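Local coordinates for phosphoenolpyruvate-protein phosphotransferase (PDB 3TRC) that probably transfers a phosphoryl group from phosphoenolpyruvate to a histidine of a partner protein, and is represented here by its GAF domain, at residues T14-A19 against L27-V32; P21-A26 against A157-A162. All blocks are in the same frame, centred on the assembly; numbering follows the deposited sequence.

Contact 1 (T14-A19 against L27-V32); sequences TQEVNA and LKLVVV
The carboxylate of Glu16 has a polar partner at each oxygen while its chain lies against Leu29. OE1 forms a salt bridge with Arg33, one turn further along the facing helix, and OE2 takes a weak hydrogen bond from Gln12 of its own helix. OE1 also lies beside the branch of the leucine, with Glu16 OE1 3.8 Å from Leu29 CD2. With CG opposite the carbonyl carbon (chi1 -75°) and the chain extended beyond it, Glu16 sends its charge out to Arg33 and leaves its aliphatic root facing the neighbouring helix. Leu29 CD1 meets the root, 3.4 Å from Glu16 CB, and is equally close to the backbone, 3.4 Å from Glu16 O. Leu29 CD2 touches the same chain more loosely and lies 4.2 Å from Val17 CG2. That valine methyl is shared: Val17 CG2 also touches Val30 CG2 at 3.7 Å, methyl against methyl. The axes of 14-19 and 27-32 approach to 9.7 Å and run nearly antiparallel, at 160°, as neighbouring parts of a helical hairpin. Leu29 and Val30 pack further on Ile13, a turn back from Val17, and Leu27 and Val31, elsewhere on helix 23-37, reach strands 42-49 and 54-61 of the GAF sheet. The N-terminal helix therefore rests on a helix that itself covers the sheet. Methyl packing holds the buried part of this joint, and the Glu16–Arg33 pair, at its more open edge, adds a salt bridge between the same two helices.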
# COMPACT_ATOMS: atom_id res chain seq x y z
N THR A 14 -6.01 2.13 1.10
CA THR A 14 -4.83 1.95 1.95
C THR A 14 -5.05 2.79 3.20
O THR A 14 -4.76 2.36 4.32
CB THR A 14 -3.53 2.38 1.23
OG1 THR A 14 -3.40 1.64 0.00
CG2 THR A 14 -2.31 2.11 2.10
N GLN A 15 -5.58 3.99 2.99
CA GLN A 15 -5.98 4.90 4.06
C GLN A 15 -6.99 4.25 4.99
O GLN A 15 -6.81 4.24 6.21
CB GLN A 15 -6.60 6.16 3.46
CG GLN A 15 -6.98 7.21 4.47
CD GLN A 15 -5.83 8.14 4.79
OE1 GLN A 15 -4.97 7.81 5.61
NE2 GLN A 15 -5.81 9.30 4.15
N GLU A 16 -8.07 3.73 4.42
CA GLU A 16 -9.13 3.13 5.21
C GLU A 16 -8.69 1.87 5.97
O GLU A 16 -9.10 1.66 7.11
CB GLU A 16 -10.36 2.83 4.33
CG GLU A 16 -11.18 4.06 3.95
CD GLU A 16 -12.44 3.71 3.17
OE1 GLU A 16 -12.43 2.69 2.45
OE2 GLU A 16 -13.43 4.45 3.28
N VAL A 17 -7.85 1.05 5.35
CA VAL A 17 -7.34 -0.15 6.01
C VAL A 17 -6.49 0.21 7.23
O VAL A 17 -6.66 -0.35 8.30
CB VAL A 17 -6.53 -1.05 5.06
CG1 VAL A 17 -5.84 -2.17 5.84
CG2 VAL A 17 -7.42 -1.63 3.98
N ASN A 18 -5.59 1.17 7.06
CA ASN A 18 -4.73 1.55 8.18
C ASN A 18 -5.49 2.25 9.30
O ASN A 18 -5.05 2.25 10.44
CB ASN A 18 -3.54 2.40 7.70
CG ASN A 18 -2.44 1.55 7.10
OD1 ASN A 18 -2.43 0.33 7.27
ND2 ASN A 18 -1.51 2.18 6.40
N ALA A 19 -6.65 2.82 8.98
CA ALA A 19 -7.49 3.49 9.97
C ALA A 19 -8.49 2.55 10.64
O ALA A 19 -9.13 2.90 11.63
CB ALA A 19 -8.22 4.68 9.34
N LEU A 27 -10.84 -6.29 6.84
CA LEU A 27 -11.20 -7.28 5.84
C LEU A 27 -12.57 -6.97 5.25
O LEU A 27 -12.77 -7.07 4.04
CB LEU A 27 -11.21 -8.68 6.46
CG LEU A 27 -9.90 -9.13 7.11
CD1 LEU A 27 -10.00 -10.57 7.61
CD2 LEU A 27 -8.75 -8.97 6.14
N LYS A 28 -13.51 -6.59 6.10
CA LYS A 28 -14.87 -6.34 5.64
C LYS A 28 -14.91 -5.11 4.75
O LYS A 28 -15.67 -5.04 3.79
CB LYS A 28 -15.83 -6.22 6.83
CG LYS A 28 -15.87 -7.48 7.68
CD LYS A 28 -17.14 -7.61 8.48
CE LYS A 28 -17.21 -8.99 9.12
NZ LYS A 28 -16.78 -10.05 8.16
N LEU A 29 -14.06 -4.14 5.08
CA LEU A 29 -13.96 -2.90 4.32
C LEU A 29 -13.44 -3.20 2.92
O LEU A 29 -13.97 -2.70 1.92
CB LEU A 29 -13.01 -1.96 5.06
CG LEU A 29 -12.48 -0.64 4.51
CD1 LEU A 29 -11.80 0.10 5.65
CD2 LEU A 29 -11.52 -0.86 3.35
N VAL A 30 -12.41 -4.03 2.86
CA VAL A 30 -11.78 -4.38 1.59
C VAL A 30 -12.73 -5.08 0.61
O VAL A 30 -12.80 -4.70 -0.55
CB VAL A 30 -10.50 -5.21 1.84
CG1 VAL A 30 -9.98 -5.79 0.53
CG2 VAL A 30 -9.44 -4.33 2.52
N VAL A 31 -13.47 -6.10 1.06
CA VAL A 31 -14.32 -6.82 0.12
C VAL A 31 -15.43 -5.91 -0.45
O VAL A 31 -15.80 -6.02 -1.62
CB VAL A 31 -14.91 -8.12 0.73
CG1 VAL A 31 -13.78 -9.04 1.16
CG2 VAL A 31 -15.85 -7.83 1.89
N VAL A 32 -15.92 -5.00 0.38
CA VAL A 32 -16.95 -4.07 -0.06
C VAL A 32 -16.37 -3.06 -1.05
O VAL A 32 -16.94 -2.82 -2.11
CB VAL A 32 -17.59 -3.32 1.12
CG1 VAL A 32 -18.46 -2.17 0.62
CG2 VAL A 32 -18.42 -4.27 1.97

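Contact 2 (P21-A26 against A157-A162); sequences PNLEQA and AEIAHA
This is apolar helix-to-helix packing in which Leu23, in the first turn of helix 23-37, leans on helix 142-164 near the C-terminal end of the chain. Its isobutyl group carries the contact. CG stands opposite the backbone N (chi1 179°), which extends the chain and lets the two methyls spread along the facing helix. Leu23 CD2 takes the later turn, 3.6 Å from Ala162 CB, and the small alanine lets the helix backbone come close: Leu23 CA and Ala162 CA are 6.6 Å apart. Leu23 CD1 settles one turn earlier, against backbone as well as side chain, 3.8 Å from Glu158 O and 4.0 Å from Glu158 CB. Ile159 CG1 flanks Leu23 CD1 at 4.2 Å. In the GAF fold an antiparallel sheet is covered on one face by a layer of helices, and the two joined here belong to that layer; Ile159 continues inward onto Leu127 of strand 125-134, while Leu23 also meets Leu168 in the C-terminal tail. The start of helix 23-37 is fixed by Asn22 at the N-cap: Gln25 N donates to Asn22 OD1 over 2.8 Å, at an N-H...O angle of 161°, with the donor somewhat tilted from the carbonyl plane. Beyond its CB, which meets Leu23, the bent chain of Glu158 runs to helix 3-19, where it meets Asn18. On the surface of helix 142-164 turned to the second subunit, the ring of His161 meets that of His161 of the other chain almost perpendicularly, and Ala157 packs on Asn18 of that chain.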
# COMPACT_ATOMS: atom_id res chain seq x y z
N PRO A 21 -10.08 -0.13 13.00
CA PRO A 21 -9.80 -0.40 14.41
C PRO A 21 -9.40 -1.84 14.72
O PRO A 21 -8.85 -2.10 15.79
CB PRO A 21 -11.11 -0.03 15.10
CG PRO A 21 -12.16 -0.21 14.06
CD PRO A 21 -11.52 0.09 12.74
N ASN A 22 -9.69 -2.77 13.82
CA ASN A 22 -9.29 -4.16 14.00
C ASN A 22 -9.23 -4.89 12.66
O ASN A 22 -9.60 -4.33 11.63
CB ASN A 22 -10.22 -4.89 14.97
CG ASN A 22 -11.66 -4.87 14.50
OD1 ASN A 22 -12.00 -5.42 13.45
ND2 ASN A 22 -12.53 -4.24 15.29
N LEU A 23 -8.74 -6.13 12.68
CA LEU A 23 -8.57 -6.90 11.46
C LEU A 23 -9.89 -7.16 10.76
O LEU A 23 -10.01 -6.99 9.55
CB LEU A 23 -7.87 -8.23 11.73
CG LEU A 23 -7.66 -9.10 10.48
CD1 LEU A 23 -6.74 -8.41 9.49
CD2 LEU A 23 -7.13 -10.46 10.86
N GLU A 24 -10.90 -7.58 11.53
CA GLU A 24 -12.19 -7.92 10.95
C GLU A 24 -12.75 -6.74 10.16
O GLU A 24 -13.27 -6.91 9.06
CB GLU A 24 -13.18 -8.36 12.02
CG GLU A 24 -14.59 -8.59 11.51
CD GLU A 24 -15.60 -8.77 12.62
OE1 GLU A 24 -15.20 -9.19 13.73
OE2 GLU A 24 -16.79 -8.48 12.39
N GLN A 25 -12.64 -5.54 10.73
CA GLN A 25 -13.14 -4.36 10.05
C GLN A 25 -12.35 -4.07 8.78
O GLN A 25 -12.93 -3.65 7.77
CB GLN A 25 -13.11 -3.14 10.99
CG GLN A 25 -14.32 -3.04 11.88
CD GLN A 25 -15.59 -2.82 11.08
OE1 GLN A 25 -16.41 -3.73 10.94
NE2 GLN A 25 -15.76 -1.62 10.54
N ALA A 26 -11.04 -4.31 8.81
CA ALA A 26 -10.22 -4.08 7.62
C ALA A 26 -10.63 -5.02 6.49
O ALA A 26 -10.76 -4.61 5.34
CB ALA A 26 -8.75 -4.24 7.94
N ALA A 157 0.17 -8.24 5.64
CA ALA A 157 0.77 -7.59 6.79
C ALA A 157 -0.24 -7.44 7.92
O ALA A 157 0.08 -7.65 9.09
CB ALA A 157 1.33 -6.22 6.41
N GLU A 158 -1.47 -7.07 7.57
CA GLU A 158 -2.52 -6.91 8.56
C GLU A 158 -2.87 -8.23 9.26
O GLU A 158 -3.04 -8.27 10.47
CB GLU A 158 -3.75 -6.26 7.93
CG GLU A 158 -3.47 -4.87 7.35
CD GLU A 158 -3.11 -3.85 8.42
OE1 GLU A 158 -3.85 -3.77 9.42
OE2 GLU A 158 -2.09 -3.14 8.27
N ILE A 159 -2.97 -9.30 8.49
CA ILE A 159 -3.21 -10.62 9.06
C ILE A 159 -2.04 -11.08 9.94
O ILE A 159 -2.24 -11.60 11.04
CB ILE A 159 -3.49 -11.65 7.96
CG1 ILE A 159 -4.75 -11.23 7.18
CG2 ILE A 159 -3.63 -13.05 8.55
CD1 ILE A 159 -5.07 -12.10 5.97
N ALA A 160 -0.82 -10.89 9.45
CA ALA A 160 0.35 -11.27 10.23
C ALA A 160 0.42 -10.51 11.55
O ALA A 160 0.78 -11.07 12.59
CB ALA A 160 1.62 -11.05 9.42
N HIS A 161 0.06 -9.23 11.51
CA HIS A 161 0.11 -8.40 12.71
C HIS A 161 -0.93 -8.86 13.72
O HIS A 161 -0.65 -8.96 14.91
CB HIS A 161 -0.11 -6.92 12.35
CG HIS A 161 -0.05 -6.00 13.53
ND1 HIS A 161 -1.16 -5.32 13.99
CD2 HIS A 161 0.97 -5.65 14.34
CE1 HIS A 161 -0.82 -4.59 15.04
NE2 HIS A 161 0.47 -4.77 15.27
N ALA A 162 -2.14 -9.16 13.24
CA ALA A 162 -3.20 -9.68 14.09
C ALA A 162 -2.78 -10.98 14.76
O ALA A 162 -3.01 -11.18 15.96
CB ALA A 162 -4.47 -9.88 13.29

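How the contacts relate
From the N terminus the chain runs through helix 3-19, turns, and comes back along helix 23-37; contact 1 closes this short hairpin over just seven intervening residues. Contact 2 begins at 21-26, the end of that turn and the first residues of helix 23-37, and reaches 157-162 after 130 residues that include every strand of the sheet, so the two contacts cross rather than nest. Helix 23-37 serves both, with 21-26 leading directly into 27-32. Their centres lie 9 Å apart, and they touch where Val17 CG1 comes within 3.9 Å of Glu158 CG and 4.1 Å of Ala26 CB. Together they tie the domain's first two helices to its last, beside the dimer interface.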